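Local coordinates for Non-reducing end beta-L-arabinofuranosidase (Bacteroides thetaiotaomicron, PDB 5MQO), which is a family GH127 glycoside hydrolase of a gut bacterium that probably cleaves glycosidic bonds in plant pectin, at residues I202-H205 against R206-K210; G209-T212 against L213-A217; V249-Y252 against R253-N257; I386-M389 against L390-R394. All coordinates share one frame; numbering follows the deposited sequence.

Contact 1. Residues I202-H205 against R206-K210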
ATOM      1  N   ILE A 202      16.674 -11.262  -4.229  1.00 59.37           N
ATOM      2  CA  ILE A 202      16.026 -11.163  -5.548  1.00 59.69           C
ATOM      3  C   ILE A 202      16.132  -9.708  -6.045  1.00 60.62           C
ATOM      4  O   ILE A 202      16.587  -9.440  -7.157  1.00 59.90           O
ATOM      5  CB  ILE A 202      14.539 -11.558  -5.482  1.00 59.53           C
ATOM      6  CG1 ILE A 202      14.372 -13.031  -5.177  1.00 60.21           C
ATOM      7  CG2 ILE A 202      13.790 -11.240  -6.788  1.00 59.95           C
ATOM      8  CD1 ILE A 202      13.028 -13.291  -4.520  1.00 61.14           C
ATOM      9  N   VAL A 203      15.703  -8.788  -5.188  1.00 60.12           N
ATOM     10  CA  VAL A 203      15.715  -7.366  -5.485  1.00 59.97           C
ATOM     11  C   VAL A 203      17.140  -6.875  -5.767  1.00 59.34           C
ATOM     12  O   VAL A 203      17.351  -6.076  -6.683  1.00 56.12           O
ATOM     13  CB  VAL A 203      15.076  -6.570  -4.332  1.00 60.53           C
ATOM     14  CG1 VAL A 203      15.262  -5.069  -4.519  1.00 62.05           C
ATOM     15  CG2 VAL A 203      13.591  -6.909  -4.218  1.00 61.40           C
ATOM     16  N   HIS A 204      18.106  -7.353  -4.992  1.00 58.81           N
ATOM     17  CA  HIS A 204      19.474  -6.966  -5.237  1.00 62.54           C
ATOM     18  C   HIS A 204      19.953  -7.447  -6.612  1.00 60.66           C
ATOM     19  O   HIS A 204      20.571  -6.687  -7.349  1.00 57.87           O
ATOM     20  CB  HIS A 204      20.405  -7.492  -4.156  1.00 66.58           C
ATOM     21  CG  HIS A 204      21.835  -7.161  -4.412  1.00 67.91           C
ATOM     22  ND1 HIS A 204      22.711  -8.052  -4.998  1.00 70.58           N
ATOM     23  CD2 HIS A 204      22.524  -6.015  -4.221  1.00 68.09           C
ATOM     24  CE1 HIS A 204      23.889  -7.472  -5.134  1.00 71.60           C
ATOM     25  NE2 HIS A 204      23.804  -6.237  -4.667  1.00 71.70           N
ATOM     26  N   HIS A 205      19.658  -8.704  -6.932  1.00 60.76           N
ATOM     27  CA  HIS A 205      19.988  -9.311  -8.236  1.00 61.71           C
ATOM     28  C   HIS A 205      19.431  -8.512  -9.398  1.00 60.60           C
ATOM     29  O   HIS A 205      20.122  -8.222 -10.358  1.00 62.29           O
ATOM     30  CB  HIS A 205      19.429 -10.725  -8.306  1.00 63.27           C
ATOM     31  CG  HIS A 205      19.731 -11.444  -9.584  1.00 68.29           C
ATOM     32  ND1 HIS A 205      20.999 -11.504 -10.126  1.00 70.47           N
ATOM     33  CD2 HIS A 205      18.939 -12.178 -10.402  1.00 69.82           C
ATOM     34  CE1 HIS A 205      20.969 -12.225 -11.233  1.00 70.50           C
ATOM     35  NE2 HIS A 205      19.734 -12.648 -11.423  1.00 70.87           N
ATOM     36  N   ARG A 206      18.168  -8.152  -9.280  1.00 60.37           N
ATOM     37  CA  ARG A 206      17.454  -7.435 -10.312  1.00 58.84           C
ATOM     38  C   ARG A 206      17.976  -6.015 -10.542  1.00 59.49           C
ATOM     39  O   ARG A 206      17.895  -5.514 -11.655  1.00 59.38           O
ATOM     40  CB  ARG A 206      15.958  -7.457  -9.978  1.00 59.46           C
ATOM     41  CG  ARG A 206      15.383  -8.874 -10.110  1.00 60.85           C
ATOM     42  CD  ARG A 206      13.875  -8.947  -9.913  1.00 60.96           C
ATOM     43  NE  ARG A 206      13.378 -10.316 -10.087  1.00 60.37           N
ATOM     44  CZ  ARG A 206      12.220 -10.793  -9.623  1.00 59.91           C
ATOM     45  NH1 ARG A 206      11.382 -10.034  -8.925  1.00 62.72           N
ATOM     46  NH2 ARG A 206      11.899 -12.056  -9.845  1.00 59.67           N
ATOM     47  N   ALA A 207      18.529  -5.391  -9.500  1.00 60.11           N
ATOM     48  CA  ALA A 207      19.001  -4.013  -9.541  1.00 59.90           C
ATOM     49  C   ALA A 207      20.442  -3.865  -9.991  1.00 61.32           C
ATOM     50  O   ALA A 207      20.742  -2.913 -10.705  1.00 63.26           O
ATOM     51  CB  ALA A 207      18.844  -3.373  -8.173  1.00 59.57           C
ATOM     52  N   THR A 208      21.321  -4.761  -9.529  1.00 60.82           N
ATOM     53  CA  THR A 208      22.768  -4.674  -9.740  1.00 61.88           C
ATOM     54  C   THR A 208      23.307  -5.628 -10.813  1.00 65.56           C
ATOM     55  O   THR A 208      24.401  -5.427 -11.343  1.00 67.78           O
ATOM     56  CB  THR A 208      23.551  -4.990  -8.438  1.00 63.86           C
ATOM     57  OG1 THR A 208      23.468  -6.393  -8.098  1.00 62.93           O
ATOM     58  CG2 THR A 208      23.039  -4.140  -7.264  1.00 64.99           C
ATOM     59  N   GLY A 209      22.573  -6.696 -11.104  1.00 66.69           N
ATOM     60  CA  GLY A 209      23.078  -7.759 -11.963  1.00 66.36           C
ATOM     61  C   GLY A 209      23.834  -8.829 -11.204  1.00 67.94           C
ATOM     62  O   GLY A 209      23.961  -9.942 -11.693  1.00 65.37           O
ATOM     63  N   LYS A 210      24.297  -8.516  -9.995  1.00 72.12           N
ATOM     64  CA  LYS A 210      25.215  -9.380  -9.273  1.00 75.14           C
ATOM     65  C   LYS A 210      24.507 -10.558  -8.599  1.00 76.39           C
ATOM     66  O   LYS A 210      23.386 -10.430  -8.058  1.00 75.08           O
ATOM     67  CB  LYS A 210      25.972  -8.589  -8.200  1.00 77.37           C
ATOM     68  CG  LYS A 210      26.749  -7.388  -8.711  1.00 78.57           C
ATOM     69  CD  LYS A 210      27.700  -6.873  -7.637  1.00 80.71           C
ATOM     70  CE  LYS A 210      28.262  -5.501  -7.983  1.00 83.03           C
ATOM     71  NZ  LYS A 210      28.745  -4.769  -6.777  1.00 84.44           N
TER
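Arg206 runs back along Ile202, one turn earlier in the last part of helix 192-208, the two side chains lying side by side and pointing the same way. Its CB rests near the Ile202 carbonyl, CG comes to 3.2 Å from Ile202 O, and CD passes on to the Ile202 CG2 methyl. That methyl then sits over the centre of one guanidinium face, with Arg206 CZ 3.3 Å from Ile202 CG2. CG anti to the carbonyl carbon (chi1 -68°) and an extended chain out to NE make this path possible. At the tip, NH1 forms a salt bridge with Glu250 of helix 243-255.

Towards the helix end, His204 O accepts twice from Thr208: its N, 3.0 Å from His204 O, arrives nearly along the C=O axis, whereas OG1, also 3.0 Å from His204 O, comes from above the carbonyl plane. The same OG1 lies over a face of the His204 ring, towards its rim, and accepts from Lys210 N at 3.0 Å, closing an ST turn. A valine in place of Thr208 would probably leave the Lys210 amide without this acceptor and set the turn free to shift. Gly209 leaves the helix with positive phi (88°), its N still bonded to His205 O, and a weak bond of 3.3 Å joins His205 ND1 to Lys210 O. The chemistry is divided: backbone acceptors at the helix end are met by local donors, while the charges of Arg206 and Lys210 are spent on other helices, Lys210 NZ on Asp123 and Asp127 of helix 120-136.

Contact 2. Residues G209-T212 against L213-A217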
ATOM      1  N   GLY A 209      22.573  -6.696 -11.104  1.00 66.69           N
ATOM      2  CA  GLY A 209      23.078  -7.759 -11.963  1.00 66.36           C
ATOM      3  C   GLY A 209      23.834  -8.829 -11.204  1.00 67.94           C
ATOM      4  O   GLY A 209      23.961  -9.942 -11.693  1.00 65.37           O
ATOM      5  N   LYS A 210      24.297  -8.516  -9.995  1.00 72.12           N
ATOM      6  CA  LYS A 210      25.215  -9.380  -9.273  1.00 75.14           C
ATOM      7  C   LYS A 210      24.507 -10.558  -8.599  1.00 76.39           C
ATOM      8  O   LYS A 210      23.386 -10.430  -8.058  1.00 75.08           O
ATOM      9  CB  LYS A 210      25.972  -8.589  -8.200  1.00 77.37           C
ATOM     10  CG  LYS A 210      26.749  -7.388  -8.711  1.00 78.57           C
ATOM     11  CD  LYS A 210      27.700  -6.873  -7.637  1.00 80.71           C
ATOM     12  CE  LYS A 210      28.262  -5.501  -7.983  1.00 83.03           C
ATOM     13  NZ  LYS A 210      28.745  -4.769  -6.777  1.00 84.44           N
ATOM     14  N   THR A 211      25.223 -11.681  -8.591  1.00 75.33           N
ATOM     15  CA  THR A 211      24.764 -12.934  -8.006  1.00 72.63           C
ATOM     16  C   THR A 211      25.228 -13.144  -6.532  1.00 69.63           C
ATOM     17  O   THR A 211      24.963 -14.178  -5.916  1.00 65.47           O
ATOM     18  CB  THR A 211      25.228 -14.092  -8.905  1.00 74.07           C
ATOM     19  OG1 THR A 211      24.438 -15.247  -8.614  1.00 83.56           O
ATOM     20  CG2 THR A 211      26.751 -14.422  -8.720  1.00 74.62           C
ATOM     21  N   THR A 212      25.905 -12.147  -5.974  1.00 70.19           N
ATOM     22  CA  THR A 212      26.517 -12.251  -4.654  1.00 71.53           C
ATOM     23  C   THR A 212      25.481 -12.510  -3.520  1.00 72.42           C
ATOM     24  O   THR A 212      25.622 -13.479  -2.771  1.00 70.59           O
ATOM     25  CB  THR A 212      27.503 -11.051  -4.406  1.00 72.73           C
ATOM     26  OG1 THR A 212      28.322 -11.303  -3.260  1.00 76.18           O
ATOM     27  CG2 THR A 212      26.816  -9.682  -4.256  1.00 72.12           C
ATOM     28  N   LEU A 213      24.425 -11.696  -3.430  1.00 73.44           N
ATOM     29  CA  LEU A 213      23.402 -11.905  -2.398  1.00 73.49           C
ATOM     30  C   LEU A 213      22.384 -12.941  -2.845  1.00 73.47           C
ATOM     31  O   LEU A 213      21.871 -13.703  -2.020  1.00 73.16           O
ATOM     32  CB  LEU A 213      22.668 -10.606  -2.027  1.00 73.30           C
ATOM     33  CG  LEU A 213      21.696 -10.747  -0.832  1.00 72.06           C
ATOM     34  CD1 LEU A 213      22.395 -11.253   0.419  1.00 71.68           C
ATOM     35  CD2 LEU A 213      20.957  -9.456  -0.527  1.00 71.25           C
ATOM     36  N   PHE A 214      22.071 -12.953  -4.138  1.00 71.20           N
ATOM     37  CA  PHE A 214      21.119 -13.923  -4.691  1.00 69.93           C
ATOM     38  C   PHE A 214      21.431 -15.375  -4.325  1.00 69.99           C
ATOM     39  O   PHE A 214      20.543 -16.125  -3.902  1.00 69.14           O
ATOM     40  CB  PHE A 214      21.077 -13.793  -6.205  1.00 70.46           C
ATOM     41  CG  PHE A 214      19.975 -14.573  -6.850  1.00 70.61           C
ATOM     42  CD1 PHE A 214      18.656 -14.325  -6.522  1.00 67.79           C
ATOM     43  CD2 PHE A 214      20.257 -15.555  -7.794  1.00 72.21           C
ATOM     44  CE1 PHE A 214      17.635 -15.020  -7.121  1.00 68.44           C
ATOM     45  CE2 PHE A 214      19.233 -16.264  -8.397  1.00 73.65           C
ATOM     46  CZ  PHE A 214      17.914 -15.989  -8.065  1.00 71.76           C
ATOM     47  N   ASP A 215      22.697 -15.762  -4.481  1.00 72.16           N
ATOM     48  CA  ASP A 215      23.142 -17.119  -4.131  1.00 71.55           C
ATOM     49  C   ASP A 215      22.944 -17.386  -2.642  1.00 66.20           C
ATOM     50  O   ASP A 215      22.535 -18.468  -2.273  1.00 64.18           O
ATOM     51  CB  ASP A 215      24.592 -17.385  -4.598  1.00 75.01           C
ATOM     52  CG  ASP A 215      24.720 -17.464  -6.151  1.00 77.60           C
ATOM     53  OD1 ASP A 215      23.855 -18.069  -6.825  1.00 81.48           O
ATOM     54  OD2 ASP A 215      25.699 -16.936  -6.705  1.00 76.20           O
ATOM     55  N   ALA A 216      23.166 -16.385  -1.799  1.00 65.38           N
ATOM     56  CA  ALA A 216      22.794 -16.485  -0.368  1.00 65.77           C
ATOM     57  C   ALA A 216      21.306 -16.744  -0.171  1.00 63.41           C
ATOM     58  O   ALA A 216      20.921 -17.543   0.663  1.00 66.08           O
ATOM     59  CB  ALA A 216      23.212 -15.246   0.421  1.00 65.45           C
ATOM     60  N   ALA A 217      20.482 -16.087  -0.961  1.00 62.04           N
ATOM     61  CA  ALA A 217      19.041 -16.306  -0.922  1.00 62.10           C
ATOM     62  C   ALA A 217      18.568 -17.709  -1.441  1.00 61.57           C
ATOM     63  O   ALA A 217      17.753 -18.372  -0.751  1.00 58.68           O
ATOM     64  CB  ALA A 217      18.349 -15.174  -1.677  1.00 62.30           C
TER
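Thr211 meets Asp215 through both backbone and side chain where the chain enters helix 212-230. Asp215 N donates to Thr211 O at 3.1 Å in an almost straight bond (165°), and Thr211 OG1 returns a hydrogen bond of 2.8 Å to Asp215 OD2. Thr211 chi1, -161°, turns OG1 anti to its own amide nitrogen and over the carboxylate, which brings it to OD2 from well above the carboxylate plane, while the CG2 methyl packs 3.4 Å from the same Asp215 OD2. OG1 also lies near the plane of the Phe214 ring at its edge, 4.3 Å from Phe214 CD2. That ring stacks with His205 and reaches helix 243-255 at Met251, Ala254 and Thr255.

Thr212 and Leu213 follow as neighbours in the chain. Thr212 CB and CG2 lie close to Leu213 N; the Thr212 side chain touches His204 and Ile130, while the buried Leu213 packs on Leu197, Ile130 and Val133. The polar Thr211-Asp215 pair thus marks the exposed side of the helix start and Leu213 the buried one. This tight connection between consecutive helices 192-208 and 212-230 is consistent with a turn between paired helices of the (alpha/alpha)6 barrel of the six-hairpin clan.

Contact 3. Residues V249-Y252 against R253-N257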
ATOM      1  N   VAL A 249       7.330 -17.789  -3.912  1.00 60.46           N
ATOM      2  CA  VAL A 249       6.834 -17.695  -5.300  1.00 57.94           C
ATOM      3  C   VAL A 249       7.737 -16.757  -6.117  1.00 57.25           C
ATOM      4  O   VAL A 249       7.992 -16.978  -7.317  1.00 54.68           O
ATOM      5  CB  VAL A 249       5.375 -17.204  -5.374  1.00 57.14           C
ATOM      6  CG1 VAL A 249       4.928 -16.999  -6.823  1.00 57.81           C
ATOM      7  CG2 VAL A 249       4.440 -18.198  -4.710  1.00 57.28           C
ATOM      8  N   GLU A 250       8.236 -15.711  -5.481  1.00 55.13           N
ATOM      9  CA  GLU A 250       9.146 -14.845  -6.196  1.00 56.92           C
ATOM     10  C   GLU A 250      10.482 -15.569  -6.488  1.00 57.07           C
ATOM     11  O   GLU A 250      11.123 -15.303  -7.490  1.00 54.48           O
ATOM     12  CB  GLU A 250       9.340 -13.526  -5.458  1.00 56.11           C
ATOM     13  CG  GLU A 250       9.765 -12.378  -6.351  1.00 57.48           C
ATOM     14  CD  GLU A 250       8.811 -12.103  -7.505  1.00 60.07           C
ATOM     15  OE1 GLU A 250       9.311 -11.749  -8.610  1.00 59.74           O
ATOM     16  OE2 GLU A 250       7.571 -12.214  -7.304  1.00 62.97           O
ATOM     17  N   MET A 251      10.873 -16.506  -5.637  1.00 58.86           N
ATOM     18  CA  MET A 251      12.064 -17.296  -5.917  1.00 59.68           C
ATOM     19  C   MET A 251      11.863 -18.296  -7.016  1.00 58.39           C
ATOM     20  O   MET A 251      12.794 -18.524  -7.795  1.00 57.68           O
ATOM     21  CB  MET A 251      12.567 -18.008  -4.684  1.00 62.94           C
ATOM     22  CG  MET A 251      13.600 -17.176  -3.961  1.00 66.10           C
ATOM     23  SD  MET A 251      15.173 -17.264  -4.826  1.00 70.60           S
ATOM     24  CE  MET A 251      16.059 -16.181  -3.734  1.00 71.10           C
ATOM     25  N   TYR A 252      10.673 -18.890  -7.093  1.00 56.99           N
ATOM     26  CA  TYR A 252      10.346 -19.760  -8.243  1.00 58.02           C
ATOM     27  C   TYR A 252      10.391 -18.954  -9.529  1.00 56.28           C
ATOM     28  O   TYR A 252      11.058 -19.330 -10.474  1.00 57.21           O
ATOM     29  CB  TYR A 252       8.980 -20.407  -8.087  1.00 58.56           C
ATOM     30  CG  TYR A 252       8.399 -20.993  -9.349  1.00 58.92           C
ATOM     31  CD1 TYR A 252       8.907 -22.168  -9.916  1.00 59.85           C
ATOM     32  CD2 TYR A 252       7.305 -20.390  -9.961  1.00 60.40           C
ATOM     33  CE1 TYR A 252       8.344 -22.714 -11.073  1.00 60.40           C
ATOM     34  CE2 TYR A 252       6.734 -20.918 -11.114  1.00 62.18           C
ATOM     35  CZ  TYR A 252       7.252 -22.077 -11.676  1.00 61.92           C
ATOM     36  OH  TYR A 252       6.634 -22.561 -12.814  1.00 62.41           O
ATOM     37  N   ARG A 253       9.705 -17.821  -9.527  1.00 55.00           N
ATOM     38  CA  ARG A 253       9.835 -16.832 -10.592  1.00 54.13           C
ATOM     39  C   ARG A 253      11.257 -16.508 -10.988  1.00 54.11           C
ATOM     40  O   ARG A 253      11.532 -16.407 -12.173  1.00 55.59           O
ATOM     41  CB  ARG A 253       9.119 -15.527 -10.225  1.00 53.88           C
ATOM     42  CG  ARG A 253       7.607 -15.656 -10.387  1.00 53.16           C
ATOM     43  CD  ARG A 253       6.862 -14.571  -9.678  1.00 50.83           C
ATOM     44  NE  ARG A 253       5.440 -14.846  -9.703  1.00 50.11           N
ATOM     45  CZ  ARG A 253       4.545 -14.126  -9.030  1.00 49.85           C
ATOM     46  NH1 ARG A 253       4.935 -13.076  -8.312  1.00 50.45           N
ATOM     47  NH2 ARG A 253       3.250 -14.439  -9.088  1.00 48.14           N
ATOM     48  N   ALA A 254      12.141 -16.348 -10.013  1.00 53.82           N
ATOM     49  CA  ALA A 254      13.532 -16.005 -10.287  1.00 54.81           C
ATOM     50  C   ALA A 254      14.456 -17.166 -10.680  1.00 57.31           C
ATOM     51  O   ALA A 254      15.512 -16.912 -11.249  1.00 57.96           O
ATOM     52  CB  ALA A 254      14.125 -15.268  -9.114  1.00 53.76           C
ATOM     53  N   THR A 255      14.095 -18.411 -10.370  1.00 57.84           N
ATOM     54  CA  THR A 255      14.987 -19.556 -10.618  1.00 58.70           C
ATOM     55  C   THR A 255      14.439 -20.646 -11.525  1.00 61.53           C
ATOM     56  O   THR A 255      15.219 -21.414 -12.058  1.00 64.50           O
ATOM     57  CB  THR A 255      15.344 -20.266  -9.303  1.00 59.67           C
ATOM     58  OG1 THR A 255      14.140 -20.705  -8.647  1.00 58.58           O
ATOM     59  CG2 THR A 255      16.153 -19.350  -8.382  1.00 59.55           C
ATOM     60  N   GLY A 256      13.116 -20.737 -11.674  1.00 63.12           N
ATOM     61  CA  GLY A 256      12.471 -21.799 -12.438  1.00 62.14           C
ATOM     62  C   GLY A 256      12.421 -23.106 -11.672  1.00 64.79           C
ATOM     63  O   GLY A 256      12.061 -24.138 -12.235  1.00 68.89           O
ATOM     64  N   ASN A 257      12.749 -23.075 -10.385  1.00 64.07           N
ATOM     65  CA  ASN A 257      12.943 -24.293  -9.627  1.00 64.92           C
ATOM     66  C   ASN A 257      11.610 -24.828  -9.085  1.00 66.52           C
ATOM     67  O   ASN A 257      11.120 -24.297  -8.077  1.00 66.53           O
ATOM     68  CB  ASN A 257      13.917 -24.005  -8.491  1.00 64.66           C
ATOM     69  CG  ASN A 257      14.189 -25.214  -7.619  1.00 64.82           C
ATOM     70  OD1 ASN A 257      13.436 -26.187  -7.617  1.00 65.92           O
ATOM     71  ND2 ASN A 257      15.263 -25.141  -6.846  1.00 64.05           N
TER
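Arg253 is flanked by Val249 and Glu250 in two different ways. The Val249 CG1 methyl lies over one face of the guanidinium, off-centre, 3.6 Å from Arg253 NE. Glu250 instead comes to the edge: Arg253 NH1 makes a salt bridge of 3.0 Å to Glu250 OE2, received on the syn side of the carboxylate, although the two planes are turned 69° apart. A bend at Glu250 chi2 (57°) folds the carboxylate back to this position, crossing the extended arginine.

At the helix end, Thr255 OG1 gives a 2.7 Å hydrogen bond to Met251 O and accepts from Asn257 N in an ST turn. Tyr252 O takes Gly256 N in its carbonyl plane at 2.8 Å, and Thr255 N from above that plane. The Tyr252 ring turns an edge to Asn257, CD1 lying 3.6 Å from Asn257 O. Asn257 itself caps helix 258-270 through OD1, bonded to Arg259 N.

Further charges complete the arrangement. Glu313 and Asp309 of helix 297-314 hold NE and NH2 of Arg253, and Arg206, one helix away, takes the other Glu250 oxygen. Alternating carboxylates and guanidinium groups form a network that would be expected to keep both Glu250 and Arg253 ionised.

Contact 4. Residues I386-M389 against L390-R394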
ATOM      1  N   ILE A 386      -0.127  -1.863   3.750  1.00 49.01           N
ATOM      2  CA  ILE A 386       0.823  -2.310   2.724  1.00 48.63           C
ATOM      3  C   ILE A 386       0.412  -3.678   2.202  1.00 49.17           C
ATOM      4  O   ILE A 386       0.627  -3.990   1.040  1.00 49.13           O
ATOM      5  CB  ILE A 386       2.274  -2.392   3.284  1.00 47.75           C
ATOM      6  CG1 ILE A 386       2.778  -0.986   3.634  1.00 47.04           C
ATOM      7  CG2 ILE A 386       3.234  -3.099   2.308  1.00 47.27           C
ATOM      8  CD1 ILE A 386       4.101  -0.944   4.365  1.00 47.17           C
ATOM      9  N   GLY A 387      -0.124  -4.505   3.087  1.00 48.25           N
ATOM     10  CA  GLY A 387      -0.612  -5.815   2.704  1.00 47.89           C
ATOM     11  C   GLY A 387      -1.764  -5.720   1.726  1.00 47.34           C
ATOM     12  O   GLY A 387      -1.744  -6.361   0.685  1.00 47.04           O
ATOM     13  N   ASN A 388      -2.764  -4.911   2.064  1.00 47.56           N
ATOM     14  CA  ASN A 388      -3.899  -4.675   1.176  1.00 46.81           C
ATOM     15  C   ASN A 388      -3.411  -4.114  -0.181  1.00 47.60           C
ATOM     16  O   ASN A 388      -3.958  -4.464  -1.228  1.00 49.32           O
ATOM     17  CB  ASN A 388      -4.875  -3.709   1.825  1.00 44.59           C
ATOM     18  CG  ASN A 388      -6.231  -3.671   1.134  1.00 45.11           C
ATOM     19  OD1 ASN A 388      -6.746  -4.677   0.618  1.00 45.83           O
ATOM     20  ND2 ASN A 388      -6.850  -2.500   1.166  1.00 45.62           N
ATOM     21  N   MET A 389      -2.383  -3.269  -0.154  1.00 46.88           N
ATOM     22  CA  MET A 389      -1.816  -2.698  -1.367  1.00 48.75           C
ATOM     23  C   MET A 389      -1.191  -3.773  -2.282  1.00 48.99           C
ATOM     24  O   MET A 389      -1.482  -3.828  -3.465  1.00 47.98           O
ATOM     25  CB  MET A 389      -0.757  -1.674  -0.986  1.00 50.51           C
ATOM     26  CG  MET A 389      -0.097  -1.015  -2.179  1.00 52.81           C
ATOM     27  SD  MET A 389       1.270   0.050  -1.735  1.00 53.79           S
ATOM     28  CE  MET A 389       2.094   0.109  -3.306  1.00 55.54           C
ATOM     29  N   LEU A 390      -0.331  -4.606  -1.700  1.00 50.14           N
ATOM     30  CA  LEU A 390       0.321  -5.705  -2.388  1.00 50.46           C
ATOM     31  C   LEU A 390      -0.666  -6.820  -2.806  1.00 49.78           C
ATOM     32  O   LEU A 390      -0.490  -7.420  -3.851  1.00 47.48           O
ATOM     33  CB  LEU A 390       1.410  -6.288  -1.514  1.00 51.67           C
ATOM     34  CG  LEU A 390       2.613  -5.456  -1.066  1.00 53.66           C
ATOM     35  CD1 LEU A 390       3.386  -6.222   0.019  1.00 55.40           C
ATOM     36  CD2 LEU A 390       3.551  -5.114  -2.200  1.00 54.85           C
ATOM     37  N   PHE A 391      -1.693  -7.100  -2.001  1.00 49.66           N
ATOM     38  CA  PHE A 391      -2.800  -7.974  -2.443  1.00 48.87           C
ATOM     39  C   PHE A 391      -3.401  -7.398  -3.731  1.00 49.06           C
ATOM     40  O   PHE A 391      -3.485  -8.083  -4.754  1.00 49.48           O
ATOM     41  CB  PHE A 391      -3.860  -8.138  -1.334  1.00 48.41           C
ATOM     42  CG  PHE A 391      -5.092  -8.960  -1.720  1.00 48.42           C
ATOM     43  CD1 PHE A 391      -5.017 -10.081  -2.557  1.00 48.47           C
ATOM     44  CD2 PHE A 391      -6.335  -8.640  -1.181  1.00 48.67           C
ATOM     45  CE1 PHE A 391      -6.152 -10.833  -2.880  1.00 47.57           C
ATOM     46  CE2 PHE A 391      -7.479  -9.394  -1.506  1.00 49.53           C
ATOM     47  CZ  PHE A 391      -7.382 -10.486  -2.371  1.00 48.88           C
ATOM     48  N   ASN A 392      -3.738  -6.116  -3.709  1.00 47.97           N
ATOM     49  CA  ASN A 392      -4.433  -5.544  -4.848  1.00 48.92           C
ATOM     50  C   ASN A 392      -3.553  -5.473  -6.101  1.00 48.27           C
ATOM     51  O   ASN A 392      -4.045  -5.524  -7.233  1.00 46.69           O
ATOM     52  CB  ASN A 392      -5.001  -4.173  -4.506  1.00 48.10           C
ATOM     53  CG  ASN A 392      -6.329  -4.270  -3.829  1.00 48.70           C
ATOM     54  OD1 ASN A 392      -7.374  -4.205  -4.464  1.00 48.44           O
ATOM     55  ND2 ASN A 392      -6.301  -4.468  -2.528  1.00 50.44           N
ATOM     56  N   TRP A 393      -2.254  -5.342  -5.883  1.00 48.07           N
ATOM     57  CA  TRP A 393      -1.339  -5.290  -6.981  1.00 48.02           C
ATOM     58  C   TRP A 393      -1.285  -6.641  -7.686  1.00 47.64           C
ATOM     59  O   TRP A 393      -1.310  -6.669  -8.888  1.00 47.69           O
ATOM     60  CB  TRP A 393       0.034  -4.837  -6.535  1.00 47.27           C
ATOM     61  CG  TRP A 393       0.959  -4.712  -7.686  1.00 47.81           C
ATOM     62  CD1 TRP A 393       1.901  -5.622  -8.081  1.00 48.23           C
ATOM     63  CD2 TRP A 393       1.004  -3.648  -8.634  1.00 47.84           C
ATOM     64  NE1 TRP A 393       2.545  -5.171  -9.201  1.00 50.42           N
ATOM     65  CE2 TRP A 393       2.018  -3.955  -9.557  1.00 48.18           C
ATOM     66  CE3 TRP A 393       0.296  -2.452  -8.784  1.00 49.92           C
ATOM     67  CZ2 TRP A 393       2.336  -3.122 -10.611  1.00 47.38           C
ATOM     68  CZ3 TRP A 393       0.626  -1.605  -9.838  1.00 48.45           C
ATOM     69  CH2 TRP A 393       1.630  -1.959 -10.742  1.00 48.71           C
ATOM     70  N   ARG A 394      -1.238  -7.742  -6.939  1.00 48.90           N
ATOM     71  CA  ARG A 394      -1.264  -9.084  -7.524  1.00 49.57           C
ATOM     72  C   ARG A 394      -2.582  -9.334  -8.253  1.00 50.41           C
ATOM     73  O   ARG A 394      -2.600  -9.850  -9.384  1.00 50.31           O
ATOM     74  CB  ARG A 394      -1.074 -10.145  -6.465  1.00 50.88           C
ATOM     75  CG  ARG A 394       0.367 -10.533  -6.186  1.00 52.88           C
ATOM     76  CD  ARG A 394       1.136  -9.420  -5.546  1.00 54.19           C
ATOM     77  NE  ARG A 394       2.457  -9.844  -5.133  1.00 55.05           N
ATOM     78  CZ  ARG A 394       3.446  -9.006  -4.845  1.00 55.93           C
ATOM     79  NH1 ARG A 394       3.282  -7.682  -4.885  1.00 56.31           N
ATOM     80  NH2 ARG A 394       4.621  -9.503  -4.492  1.00 58.07           N
TER
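Asn392 folds back on Asn388 one turn earlier, in a buried part of helix 382-399 near the centre of the chain, in a catalytic domain of the six-hairpin, (alpha/alpha)6 clan. Its ND2 donates to Asn388 O at 2.7 Å in a nearly linear bond (176°), within the plane of its own amide. The backbone N of Asn392 gives the same oxygen a second bond of 3.0 Å from the opposite face of the carbonyl plane. CG beside the backbone N (chi1 -84°) brings the amide into this position. The side-chain amides of Asn388 and Asn392 stand almost perpendicular, 84° apart. Exchanging Asn392 for a leucine would probably leave Asn388 O with the backbone N alone of these two donors, the ND2 bond gone, and leave the indole NH of Trp327 without its acceptor, Asn392 OD1.

On another side of the helix, Ile386 and Leu390 point the same way, the CG2 methyl of Ile386 3.9 Å from Leu390 CD1, and both press on Tyr302 of helix 297-314. In the next shell, Asn388 ND2 is bonded to Gly339 O, Trp393 NE1 to Asn38 OD1, and Arg394 NE forms a salt bridge with Asp309. The Cys383-Cys458 disulfide ties the start of this helix to helix 458-466, which Ile386 also touches. Along the backbone, Phe391 N reaches Gly387 O at 2.8 Å.

Overall arrangement
From the N terminus, contact 1 ends helix 192-208 and runs directly into contact 2, with which it shares Gly209 and Lys210; together they close the short loop into helix 212-230. Contact 3 follows in series at the end of helix 243-255, where the chain turns into helix 258-270. None of the contacts nests within or crosses another. Contacts 1, 2 and 3 touch one another, tying together the end of helix 192-208, the start of helix 212-230 and the end of helix 243-255; Ala217 packs on Met251. Contact 4 comes last, inside helix 382-399, its centre about 20 Å from that of contact 3. Asp309 bridges them, holding Arg253 and Arg394 alike.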